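Local coordinates for protein gamma-glutamyl-gamma-aminobutyrate hydrolase PuuD (Escherichia coli, PDB 6VTV) that hydrolyses the gamma-glutamyl bond of gamma-glutamyl-gamma-aminobutyrate, releasing glutamate and 4-aminobutanoate in the last step of putrescine breakdown, at residues Q32-N37 and H226-S231; Y83-D88 and L132-C137; R110-F115 and Q249-E254; E162-E167 and C178-V183. All blocks are in the same frame, centred on the assembly; numbering follows the deposited sequence.

Contact 1: Q32-N37 and H226-S231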
# COMPACT_ATOMS: atom_id res chain seq x y z
N GLN B 32 6.32 -1.31 -5.25
CA GLN B 32 7.15 -0.48 -6.11
C GLN B 32 6.29 0.46 -6.94
O GLN B 32 5.22 0.08 -7.43
CB GLN B 32 8.02 -1.36 -7.01
CG GLN B 32 9.20 -2.00 -6.30
CD GLN B 32 10.11 -2.75 -7.25
OE1 GLN B 32 9.70 -3.13 -8.34
NE2 GLN B 32 11.35 -2.98 -6.83
N GLU B 33 6.77 1.70 -7.10
CA GLU B 33 5.98 2.72 -7.77
C GLU B 33 5.76 2.40 -9.25
O GLU B 33 4.74 2.80 -9.82
CB GLU B 33 6.64 4.09 -7.62
CG GLU B 33 6.51 4.68 -6.22
CD GLU B 33 6.84 6.16 -6.17
OE1 GLU B 33 7.20 6.73 -7.22
OE2 GLU B 33 6.75 6.75 -5.07
N LYS B 34 6.70 1.70 -9.89
CA LYS B 34 6.55 1.44 -11.32
C LYS B 34 5.35 0.53 -11.60
O LYS B 34 4.73 0.65 -12.66
CB LYS B 34 7.83 0.83 -11.90
CG LYS B 34 8.34 -0.43 -11.23
CD LYS B 34 9.53 -0.98 -12.02
CE LYS B 34 10.34 -1.99 -11.22
NZ LYS B 34 9.68 -3.32 -11.13
N TYR B 35 5.00 -0.36 -10.67
CA TYR B 35 3.76 -1.11 -10.82
C TYR B 35 2.55 -0.19 -10.70
O TYR B 35 1.55 -0.39 -11.39
CB TYR B 35 3.69 -2.23 -9.78
CG TYR B 35 4.74 -3.30 -9.98
CD1 TYR B 35 4.62 -4.25 -10.99
CD2 TYR B 35 5.87 -3.35 -9.17
CE1 TYR B 35 5.57 -5.23 -11.18
CE2 TYR B 35 6.84 -4.32 -9.36
CZ TYR B 35 6.69 -5.25 -10.36
OH TYR B 35 7.65 -6.22 -10.54
N LEU B 36 2.65 0.83 -9.85
CA LEU B 36 1.55 1.77 -9.67
C LEU B 36 1.41 2.69 -10.87
O LEU B 36 0.29 2.96 -11.33
CB LEU B 36 1.77 2.59 -8.40
CG LEU B 36 1.51 1.83 -7.10
CD1 LEU B 36 2.14 2.56 -5.92
CD2 LEU B 36 0.02 1.67 -6.90
N ASN B 37 2.53 3.19 -11.39
CA ASN B 37 2.49 4.13 -12.51
C ASN B 37 1.82 3.51 -13.73
O ASN B 37 1.10 4.19 -14.47
CB ASN B 37 3.90 4.60 -12.85
CG ASN B 37 4.60 5.26 -11.68
OD1 ASN B 37 3.96 5.88 -10.83
ND2 ASN B 37 5.92 5.14 -11.63
N HIS B 226 8.33 -8.11 -17.41
CA HIS B 226 7.97 -6.94 -16.62
C HIS B 226 7.44 -5.85 -17.54
O HIS B 226 8.18 -4.95 -17.95
CB HIS B 226 9.16 -6.43 -15.81
CG HIS B 226 9.45 -7.25 -14.58
ND1 HIS B 226 9.25 -6.76 -13.31
CD2 HIS B 226 9.92 -8.51 -14.44
CE1 HIS B 226 9.58 -7.69 -12.43
NE2 HIS B 226 9.99 -8.76 -13.09
N PRO B 227 6.14 -5.89 -17.87
CA PRO B 227 5.57 -4.82 -18.70
C PRO B 227 5.36 -3.51 -17.96
O PRO B 227 5.10 -2.49 -18.61
CB PRO B 227 4.23 -5.41 -19.16
CG PRO B 227 3.85 -6.35 -18.06
CD PRO B 227 5.14 -6.89 -17.48
N GLU B 228 5.48 -3.50 -16.63
CA GLU B 228 5.32 -2.26 -15.88
C GLU B 228 6.48 -1.30 -16.10
O GLU B 228 6.34 -0.10 -15.80
CB GLU B 228 5.17 -2.57 -14.39
CG GLU B 228 6.50 -2.72 -13.65
CD GLU B 228 7.12 -4.09 -13.82
OE1 GLU B 228 6.54 -4.93 -14.54
OE2 GLU B 228 8.18 -4.34 -13.22
N TRP B 229 7.61 -1.78 -16.61
CA TRP B 229 8.80 -0.96 -16.78
C TRP B 229 8.55 0.09 -17.87
O TRP B 229 8.48 -0.25 -19.05
CB TRP B 229 9.99 -1.84 -17.14
CG TRP B 229 11.24 -1.07 -17.41
CD1 TRP B 229 11.83 -0.88 -18.63
CD2 TRP B 229 12.06 -0.39 -16.46
NE1 TRP B 229 12.97 -0.12 -18.49
CE2 TRP B 229 13.13 0.19 -17.16
CE3 TRP B 229 12.00 -0.23 -15.07
CZ2 TRP B 229 14.13 0.93 -16.53
CZ3 TRP B 229 12.99 0.51 -14.44
CH2 TRP B 229 14.04 1.08 -15.17
N ASN B 230 8.44 1.35 -17.46
CA ASN B 230 8.19 2.47 -18.37
C ASN B 230 7.06 2.13 -19.35
O ASN B 230 7.18 2.31 -20.56
CB ASN B 230 9.46 2.86 -19.12
CG ASN B 230 10.54 3.40 -18.19
OD1 ASN B 230 11.65 2.87 -18.14
ND2 ASN B 230 10.21 4.46 -17.46
N SER B 231 5.95 1.65 -18.79
CA SER B 231 4.89 1.06 -19.60
C SER B 231 4.36 2.03 -20.65
O SER B 231 3.97 1.60 -21.74
CB SER B 231 3.74 0.61 -18.70
OG SER B 231 3.20 1.70 -17.98
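Glu-228 lies over one face of the Tyr-35 ring: its CG makes a CH-pi contact 3.9 Å from the ring centroid, and its carboxylate is stacked there with the two planes 18° apart. Glu-228 OE2 also sits in plane at the edge of the His-226 imidazole, while Lys-34 CD reaches the edge of the Trp-229 indole. His-226 and Glu-228 belong to the predicted Cys-His-Glu catalytic triad of this class I glutamine amidotransferase fold, whose nucleophile is Cys-118, so the first turn of helix 33-42 backs the acid of that triad. Glutamate suits the place because one oxygen serves two donors. Its syn lone pair takes His-226 ND1, with ND1 and OE2 2.6 Å apart and a fairly straight N-H (162°). The anti lone pair takes the salt bridge from Lys-34 NZ, 2.8 Å from OE2. A fold at chi2 (-82°) turns the carboxylate over the tyrosine ring with OE2 toward His-226, and the two bonds should fix its rotation. Tyr-157 stacks on Trp-229 and hydrogen-bonds Lys-34 NZ. The lysine chain, bent at its last torsion, also brings NZ 2.8 Å from Gln-32 OE1, to which it donates.

Contact 2: Y83-D88 and L132-C137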
# COMPACT_ATOMS: atom_id res chain seq x y z
N TYR B 83 3.43 -25.96 -3.99
CA TYR B 83 3.19 -26.86 -5.12
C TYR B 83 3.78 -28.24 -4.87
O TYR B 83 4.21 -28.92 -5.80
CB TYR B 83 3.70 -26.27 -6.43
CG TYR B 83 5.13 -25.75 -6.42
CD1 TYR B 83 5.42 -24.47 -5.98
CD2 TYR B 83 6.17 -26.54 -6.89
CE1 TYR B 83 6.72 -23.99 -5.98
CE2 TYR B 83 7.47 -26.07 -6.90
CZ TYR B 83 7.74 -24.80 -6.44
OH TYR B 83 9.03 -24.33 -6.45
N GLY B 84 3.81 -28.66 -3.60
CA GLY B 84 4.10 -30.04 -3.26
C GLY B 84 5.56 -30.44 -3.25
O GLY B 84 5.86 -31.64 -3.26
N GLU B 85 6.48 -29.49 -3.22
CA GLU B 85 7.91 -29.80 -3.19
C GLU B 85 8.48 -29.51 -1.81
O GLU B 85 7.92 -28.74 -1.02
CB GLU B 85 8.66 -29.00 -4.26
CG GLU B 85 8.24 -29.36 -5.68
CD GLU B 85 9.30 -29.01 -6.71
OE1 GLU B 85 10.43 -28.66 -6.31
OE2 GLU B 85 9.00 -29.10 -7.92
N ASN B 86 9.62 -30.13 -1.52
CA ASN B 86 10.27 -30.02 -0.23
C ASN B 86 11.47 -29.09 -0.30
O ASN B 86 12.03 -28.84 -1.37
CB ASN B 86 10.70 -31.40 0.28
CG ASN B 86 9.52 -32.30 0.59
OD1 ASN B 86 9.24 -33.25 -0.14
ND2 ASN B 86 8.82 -32.01 1.68
N GLY B 87 11.87 -28.58 0.86
CA GLY B 87 12.96 -27.63 0.94
C GLY B 87 12.51 -26.20 0.77
O GLY B 87 11.33 -25.90 0.54
N ASP B 88 13.47 -25.29 0.88
CA ASP B 88 13.22 -23.87 0.74
C ASP B 88 14.08 -23.30 -0.38
O ASP B 88 14.96 -23.96 -0.93
CB ASP B 88 13.48 -23.12 2.05
CG ASP B 88 14.91 -23.26 2.54
OD1 ASP B 88 15.70 -23.99 1.91
OD2 ASP B 88 15.26 -22.62 3.56
N LEU B 132 6.73 -25.10 -10.42
CA LEU B 132 7.73 -24.17 -10.91
C LEU B 132 9.09 -24.85 -11.00
O LEU B 132 9.40 -25.77 -10.25
CB LEU B 132 7.85 -22.94 -10.00
CG LEU B 132 6.56 -22.21 -9.64
CD1 LEU B 132 6.87 -21.09 -8.66
CD2 LEU B 132 5.89 -21.67 -10.89
N HIS B 133 9.90 -24.36 -11.94
CA HIS B 133 11.34 -24.63 -11.93
C HIS B 133 11.98 -23.75 -10.87
O HIS B 133 11.84 -22.52 -10.92
CB HIS B 133 11.95 -24.35 -13.30
CG HIS B 133 11.62 -25.38 -14.34
ND1 HIS B 133 12.17 -26.64 -14.34
CD2 HIS B 133 10.81 -25.31 -15.43
CE1 HIS B 133 11.70 -27.31 -15.38
NE2 HIS B 133 10.88 -26.53 -16.05
N ARG B 134 12.68 -24.35 -9.91
CA ARG B 134 13.29 -23.56 -8.85
C ARG B 134 14.62 -22.95 -9.27
O ARG B 134 15.03 -21.94 -8.68
CB ARG B 134 13.47 -24.41 -7.59
CG ARG B 134 12.15 -24.73 -6.90
CD ARG B 134 12.25 -25.96 -6.02
NE ARG B 134 12.95 -25.69 -4.77
CZ ARG B 134 12.92 -26.50 -3.72
NH1 ARG B 134 12.22 -27.63 -3.76
NH2 ARG B 134 13.59 -26.19 -2.61
N LYS B 135 15.29 -23.52 -10.27
CA LYS B 135 16.58 -23.02 -10.76
C LYS B 135 16.59 -23.21 -12.28
O LYS B 135 16.98 -24.26 -12.78
CB LYS B 135 17.75 -23.74 -10.11
CG LYS B 135 17.86 -23.54 -8.60
CD LYS B 135 18.36 -22.14 -8.27
CE LYS B 135 19.85 -22.02 -8.50
NZ LYS B 135 20.33 -20.63 -8.24
N LEU B 136 16.15 -22.17 -13.00
CA LEU B 136 16.21 -22.22 -14.46
C LEU B 136 17.64 -22.36 -14.96
O LEU B 136 17.88 -22.99 -16.00
CB LEU B 136 15.58 -20.96 -15.06
CG LEU B 136 14.07 -20.77 -14.86
CD1 LEU B 136 13.64 -19.39 -15.33
CD2 LEU B 136 13.28 -21.86 -15.57
N CYS B 137 18.61 -21.80 -14.23
CA CYS B 137 20.00 -21.89 -14.65
C CYS B 137 20.55 -23.31 -14.60
O CYS B 137 21.60 -23.57 -15.19
CB CYS B 137 20.87 -20.97 -13.77
SG CYS B 137 20.87 -21.41 -12.02
O HOH W 1 11.74 -27.27 -9.23
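The guanidinium of Arg-134 holds the main-chain carbonyls of the irregular segment 83-88 at the surface of the glutamine amidotransferase-like alpha/beta fold. It joins the loop between strand 68-71 and helix 94-109 to the end of the short strand 132-133.

Among the hydrogen bonds, Asn-86 O is the centre: Arg-134 NH1 donates to it at 2.7 Å with a nearly straight N-H, and NH2 adds a weak bond. Arg-134 NH2 also donates to Asp-88 O at 3.1 Å, coming from above that carbonyl plane and so missing its lone pairs. Arginine suits this work because its planar N-H groups spread to several acceptors: Asn-86 O, Asp-88 O and Glu-85 OE1 all lie near its plane, at the edge. Gly-87, at backbone angles with positive phi (88°), lets the chain turn between the two carbonyls and lets NH2 come close to its backbone.

The ionic bond is longer but straight (172°). Glu-85 OE1 offers its anti lone pair to Arg-134 NH1 at 3.3 Å, the side chains sliding past each other in opposite directions. Glu-85 OE2 has a salt bridge to Lys-192, and Arg-134 NE one to Glu-89, so the charges form a network.

Packing is supplied by Tyr-83. Leu-132 N lies over one face of the ring, and Leu-132 CD1 is 4.0 Å from Tyr-83 CE1. The ring rests on the backbone and side chain of Leu-132 and on Val-126 of helix 119-127, with its hydroxyl beside Arg-134 CG.

A water completes the seam, donating to Leu-132 O at 3.0 Å and accepting from Arg-134 N at 3.1 Å.

Contact 3: R110-F115 and Q249-E254; sequences RRIPIF and QHHIAE
His-251 packs its imidazole against the turn from Arg-110 to Pro-113, and apolar contacts make up most of the joint. Ile-112 CA stands over the centre of one ring face, 4.3 Å from the His-251 ring centroid and only 11° off the normal, a CH-pi contact. Ile-112 CG1 lies 3.8 Å from His-251 NE2, and Pro-113 CD comes obliquely to within 3.6 Å of His-251 CG. CG of His-251 is swung trans to the backbone N (chi1 173°), which carries the ring off the helix and across the loop. A flat, polar ring suits this half-buried place: its face meets hydrocarbon while ND1 can still reach water.

The polar link is indirect. One water donates to Arg-111 O at 2.6 Å and is hydrogen-bonded to His-251 ND1 at 2.8 Å.

Charge adds little: Arg-111 NH2 is 4.4 Å from OE1 of the poorly ordered Glu-254, too far for a salt bridge, and Glu-254 OE2 pairs with Arg-257.

Here the C-terminal part of helix 235-254 packs on the loop that leads into strand 114-117. Pro-113 also touches Phe-244, Ala-247 and Cys-248 of that helix, while Ile-112 turns to Ala-107 of helix 94-109 and Ile-69 of strand 68-71.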
# COMPACT_ATOMS: atom_id res chain seq x y z
N ARG B 110 -15.21 -15.46 -8.47
CA ARG B 110 -16.01 -14.26 -8.70
C ARG B 110 -15.80 -13.68 -10.09
O ARG B 110 -16.42 -12.65 -10.41
CB ARG B 110 -15.68 -13.20 -7.65
CG ARG B 110 -15.84 -13.69 -6.22
CD ARG B 110 -15.71 -12.56 -5.22
NE ARG B 110 -15.99 -13.01 -3.86
CZ ARG B 110 -16.72 -12.33 -2.98
NH1 ARG B 110 -17.24 -11.16 -3.33
NH2 ARG B 110 -16.92 -12.81 -1.77
N ARG B 111 -14.95 -14.29 -10.92
CA ARG B 111 -14.67 -13.83 -12.28
C ARG B 111 -14.17 -12.38 -12.28
O ARG B 111 -14.47 -11.60 -13.19
CB ARG B 111 -15.90 -13.99 -13.18
CG ARG B 111 -16.61 -15.32 -12.98
CD ARG B 111 -17.47 -15.75 -14.17
NE ARG B 111 -17.88 -14.63 -15.01
CZ ARG B 111 -17.77 -14.62 -16.33
NH1 ARG B 111 -17.27 -15.67 -16.97
NH2 ARG B 111 -18.17 -13.56 -17.03
N ILE B 112 -13.39 -12.03 -11.27
CA ILE B 112 -12.76 -10.72 -11.21
C ILE B 112 -11.50 -10.75 -12.07
O ILE B 112 -10.70 -11.69 -11.95
CB ILE B 112 -12.42 -10.35 -9.76
CG1 ILE B 112 -13.69 -10.33 -8.91
CG2 ILE B 112 -11.72 -9.00 -9.70
CD1 ILE B 112 -13.42 -10.19 -7.42
N PRO B 113 -11.28 -9.75 -12.93
CA PRO B 113 -10.09 -9.76 -13.78
C PRO B 113 -8.80 -9.76 -12.96
O PRO B 113 -8.71 -9.11 -11.91
CB PRO B 113 -10.23 -8.48 -14.61
CG PRO B 113 -11.70 -8.21 -14.62
CD PRO B 113 -12.19 -8.65 -13.27
N ILE B 114 -7.81 -10.50 -13.44
CA ILE B 114 -6.50 -10.60 -12.80
C ILE B 114 -5.43 -10.31 -13.84
O ILE B 114 -5.48 -10.82 -14.97
CB ILE B 114 -6.28 -11.99 -12.18
CG1 ILE B 114 -7.44 -12.38 -11.26
CG2 ILE B 114 -4.96 -12.03 -11.42
CD1 ILE B 114 -7.34 -13.80 -10.73
N PHE B 115 -4.45 -9.50 -13.46
CA PHE B 115 -3.25 -9.28 -14.26
C PHE B 115 -2.04 -9.51 -13.36
O PHE B 115 -1.87 -8.81 -12.36
CB PHE B 115 -3.22 -7.87 -14.86
CG PHE B 115 -2.10 -7.66 -15.83
CD1 PHE B 115 -1.74 -8.65 -16.73
CD2 PHE B 115 -1.40 -6.46 -15.86
CE1 PHE B 115 -0.71 -8.47 -17.63
CE2 PHE B 115 -0.36 -6.26 -16.76
CZ PHE B 115 -0.02 -7.27 -17.65
N GLN B 249 -13.44 -2.73 -16.62
CA GLN B 249 -14.63 -1.99 -17.03
C GLN B 249 -15.74 -2.94 -17.44
O GLN B 249 -16.91 -2.75 -17.08
CB GLN B 249 -14.29 -1.05 -18.18
CG GLN B 249 -13.47 0.15 -17.79
CD GLN B 249 -13.06 0.99 -18.98
OE1 GLN B 249 -12.21 0.58 -19.78
NE2 GLN B 249 -13.67 2.16 -19.12
N HIS B 250 -15.40 -3.98 -18.21
CA HIS B 250 -16.39 -4.98 -18.59
C HIS B 250 -16.91 -5.72 -17.36
O HIS B 250 -18.11 -6.03 -17.28
CB HIS B 250 -15.78 -5.96 -19.60
CG HIS B 250 -16.79 -6.81 -20.30
ND1 HIS B 250 -17.84 -6.28 -21.01
CD2 HIS B 250 -16.91 -8.15 -20.40
CE1 HIS B 250 -18.56 -7.26 -21.53
NE2 HIS B 250 -18.02 -8.41 -21.17
N HIS B 251 -16.03 -6.00 -16.40
CA HIS B 251 -16.46 -6.64 -15.16
C HIS B 251 -17.45 -5.77 -14.40
O HIS B 251 -18.41 -6.27 -13.81
CB HIS B 251 -15.25 -6.98 -14.30
CG HIS B 251 -15.60 -7.48 -12.93
ND1 HIS B 251 -16.40 -8.59 -12.73
CD2 HIS B 251 -15.27 -7.03 -11.70
CE1 HIS B 251 -16.54 -8.80 -11.43
NE2 HIS B 251 -15.87 -7.87 -10.79
N ILE B 252 -17.22 -4.45 -14.41
CA ILE B 252 -18.17 -3.53 -13.78
C ILE B 252 -19.50 -3.57 -14.52
O ILE B 252 -20.57 -3.63 -13.90
CB ILE B 252 -17.58 -2.11 -13.74
CG1 ILE B 252 -16.37 -2.05 -12.82
CG2 ILE B 252 -18.64 -1.10 -13.30
CD1 ILE B 252 -15.65 -0.72 -12.82
N ALA B 253 -19.45 -3.53 -15.85
CA ALA B 253 -20.68 -3.61 -16.63
C ALA B 253 -21.35 -4.98 -16.47
O ALA B 253 -22.58 -5.07 -16.40
CB ALA B 253 -20.38 -3.33 -18.11
N GLU B 254 -20.55 -6.05 -16.41
CA GLU B 254 -21.11 -7.38 -16.20
C GLU B 254 -21.70 -7.53 -14.81
O GLU B 254 -22.61 -8.35 -14.61
CB GLU B 254 -20.05 -8.45 -16.44
CG GLU B 254 -19.72 -8.69 -17.91
CD GLU B 254 -20.82 -9.44 -18.63
OE1 GLU B 254 -21.16 -10.56 -18.20
OE2 GLU B 254 -21.34 -8.91 -19.63
O HOH W 2 -16.45 -10.67 -14.54

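Contact 4: E162-E167 and C178-V183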
# COMPACT_ATOMS: atom_id res chain seq x y z
N GLU B 162 13.03 -12.97 -26.98
CA GLU B 162 11.74 -12.89 -27.64
C GLU B 162 10.77 -13.89 -27.02
O GLU B 162 11.15 -14.80 -26.27
CB GLU B 162 11.88 -13.15 -29.14
CG GLU B 162 12.90 -12.27 -29.83
CD GLU B 162 13.15 -12.70 -31.26
OE1 GLU B 162 12.52 -12.13 -32.18
OE2 GLU B 162 13.99 -13.61 -31.47
N VAL B 163 9.48 -13.70 -27.32
CA VAL B 163 8.44 -14.65 -26.98
C VAL B 163 7.52 -14.77 -28.19
O VAL B 163 7.32 -13.82 -28.94
CB VAL B 163 7.63 -14.24 -25.72
CG1 VAL B 163 8.50 -14.32 -24.48
CG2 VAL B 163 7.06 -12.85 -25.88
N GLN B 164 6.96 -15.96 -28.37
CA GLN B 164 6.04 -16.24 -29.47
C GLN B 164 4.65 -16.52 -28.91
O GLN B 164 4.48 -17.40 -28.05
CB GLN B 164 6.52 -17.43 -30.30
CG GLN B 164 5.62 -17.76 -31.48
CD GLN B 164 6.38 -18.43 -32.61
OE1 GLN B 164 6.25 -19.63 -32.83
NE2 GLN B 164 7.17 -17.64 -33.33
N VAL B 165 3.66 -15.77 -29.39
CA VAL B 165 2.30 -15.89 -28.88
C VAL B 165 1.68 -17.18 -29.37
O VAL B 165 1.78 -17.53 -30.56
CB VAL B 165 1.46 -14.67 -29.31
CG1 VAL B 165 0.00 -14.88 -28.93
CG2 VAL B 165 2.01 -13.40 -28.68
N GLU B 166 1.05 -17.92 -28.46
CA GLU B 166 0.25 -19.08 -28.84
C GLU B 166 -1.14 -18.60 -29.24
O GLU B 166 -1.83 -17.94 -28.46
CB GLU B 166 0.17 -20.08 -27.69
CG GLU B 166 -0.53 -21.38 -28.05
CD GLU B 166 -0.27 -22.48 -27.04
OE1 GLU B 166 0.91 -22.77 -26.76
OE2 GLU B 166 -1.26 -23.06 -26.52
N GLU B 167 -1.55 -18.94 -30.46
CA GLU B 167 -2.80 -18.42 -30.99
C GLU B 167 -4.01 -19.00 -30.25
O GLU B 167 -3.95 -20.09 -29.68
CB GLU B 167 -2.91 -18.73 -32.49
CG GLU B 167 -3.68 -17.69 -33.28
CD GLU B 167 -3.66 -17.96 -34.77
OE1 GLU B 167 -4.70 -17.76 -35.43
OE2 GLU B 167 -2.60 -18.38 -35.29
N CYS B 178 1.00 -8.72 -33.79
CA CYS B 178 2.22 -9.23 -33.18
C CYS B 178 2.00 -10.65 -32.69
O CYS B 178 1.27 -10.88 -31.72
CB CYS B 178 2.67 -8.32 -32.04
SG CYS B 178 2.30 -6.56 -32.26
N SER B 179 2.66 -11.61 -33.33
CA SER B 179 2.79 -12.96 -32.81
C SER B 179 4.16 -13.21 -32.18
O SER B 179 4.38 -14.29 -31.61
CB SER B 179 2.55 -13.99 -33.93
OG SER B 179 3.40 -13.75 -35.03
N ASN B 180 5.05 -12.26 -32.33
CA ASN B 180 6.38 -12.38 -31.82
C ASN B 180 6.89 -11.02 -31.42
O ASN B 180 6.72 -10.11 -32.18
CB ASN B 180 7.19 -12.87 -32.97
CG ASN B 180 7.94 -14.08 -32.65
OD1 ASN B 180 7.61 -15.16 -33.07
ND2 ASN B 180 8.98 -13.92 -31.91
N PHE B 181 7.56 -10.88 -30.29
CA PHE B 181 8.07 -9.59 -29.85
C PHE B 181 9.10 -9.79 -28.75
O PHE B 181 9.25 -10.89 -28.20
CB PHE B 181 6.93 -8.68 -29.36
CG PHE B 181 6.00 -9.34 -28.38
CD1 PHE B 181 6.26 -9.28 -27.02
CD2 PHE B 181 4.88 -10.01 -28.82
CE1 PHE B 181 5.40 -9.88 -26.12
CE2 PHE B 181 4.02 -10.61 -27.92
CZ PHE B 181 4.28 -10.55 -26.57
N TRP B 182 9.81 -8.71 -28.43
CA TRP B 182 10.86 -8.73 -27.43
C TRP B 182 10.29 -8.40 -26.05
O TRP B 182 9.39 -7.56 -25.92
CB TRP B 182 11.96 -7.73 -27.78
CG TRP B 182 12.80 -8.14 -28.94
CD1 TRP B 182 12.64 -7.78 -30.24
CD2 TRP B 182 13.95 -9.00 -28.90
NE1 TRP B 182 13.62 -8.36 -31.02
CE2 TRP B 182 14.43 -9.11 -30.22
CE3 TRP B 182 14.61 -9.68 -27.87
CZ2 TRP B 182 15.55 -9.88 -30.54
CZ3 TRP B 182 15.72 -10.45 -28.20
CH2 TRP B 182 16.18 -10.54 -29.52
N VAL B 183 10.82 -9.07 -25.03
CA VAL B 183 10.45 -8.81 -23.64
C VAL B 183 11.72 -8.80 -22.81
O VAL B 183 12.73 -9.41 -23.17
CB VAL B 183 9.46 -9.86 -23.10
CG1 VAL B 183 8.16 -9.85 -23.89
CG2 VAL B 183 10.08 -11.25 -23.11
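Val-165 N donates to Ser-179 O at 2.8 Å, closing one end of an antiparallel strand pair. Val-163 and Phe-181 form its hydrogen-bonded pair, Val-163 N to Phe-181 O 3.0 Å and Phe-181 N to Val-163 O 3.2 Å. From the non-hydrogen-bonded pairs either side of it, the side chains of Glu-162, Gln-164, Asn-180 and Trp-182 share one face. There Glu-162 CG stands over the six-membered ring of Trp-182, 3.4 Å from its centroid and 5° off the normal; the CG methylene suits the aromatic face, and the carboxylate lies nearly parallel to the indole (16°). Gln-164 NE2 donates to Asn-180 OD1 with the two amides nearly perpendicular, though the modelled length is doubtfully short.

The opposite face is apolar. Phe-181 has its CG between the backbone N and the carbonyl carbon (chi1 49°), which lays the ring back toward the partner strand, where Val-163 CG2 sits over its face. Branched valines suit such beta positions, and Val-163 CG1 also packs 3.7 Å from Val-183 CG2. This is the antiparallel margin of the mixed sheet of the glutamine amidotransferase fold; His-161 of strand 161-165, and Ser-185 and His-187 just after strand 180-183, are manganese ligands.

How the contacts relate
Contact 1 is buried, contact 3 partly so, and contacts 2 and 4 lie at the surface. Chemistry follows place: contact 1 concentrates charge and aromatic faces around one carboxylate, contact 2 spreads an arginine over loop carbonyls, contact 3 packs a histidine face on hydrocarbon with no direct hydrogen bond, and contact 4 relies on strand pairing. Contacts 3 and 4 reach the same mixed sheet, at a parallel strand and at its antiparallel margin. Contacts 1 and 3 touch, Pro-227 CG lying 4.0 Å from Phe-115 CZ, and their segments alternate along the chain. Contact 2 stands apart, about 32 Å centre to centre from contact 3, on the other side of the chain's centre.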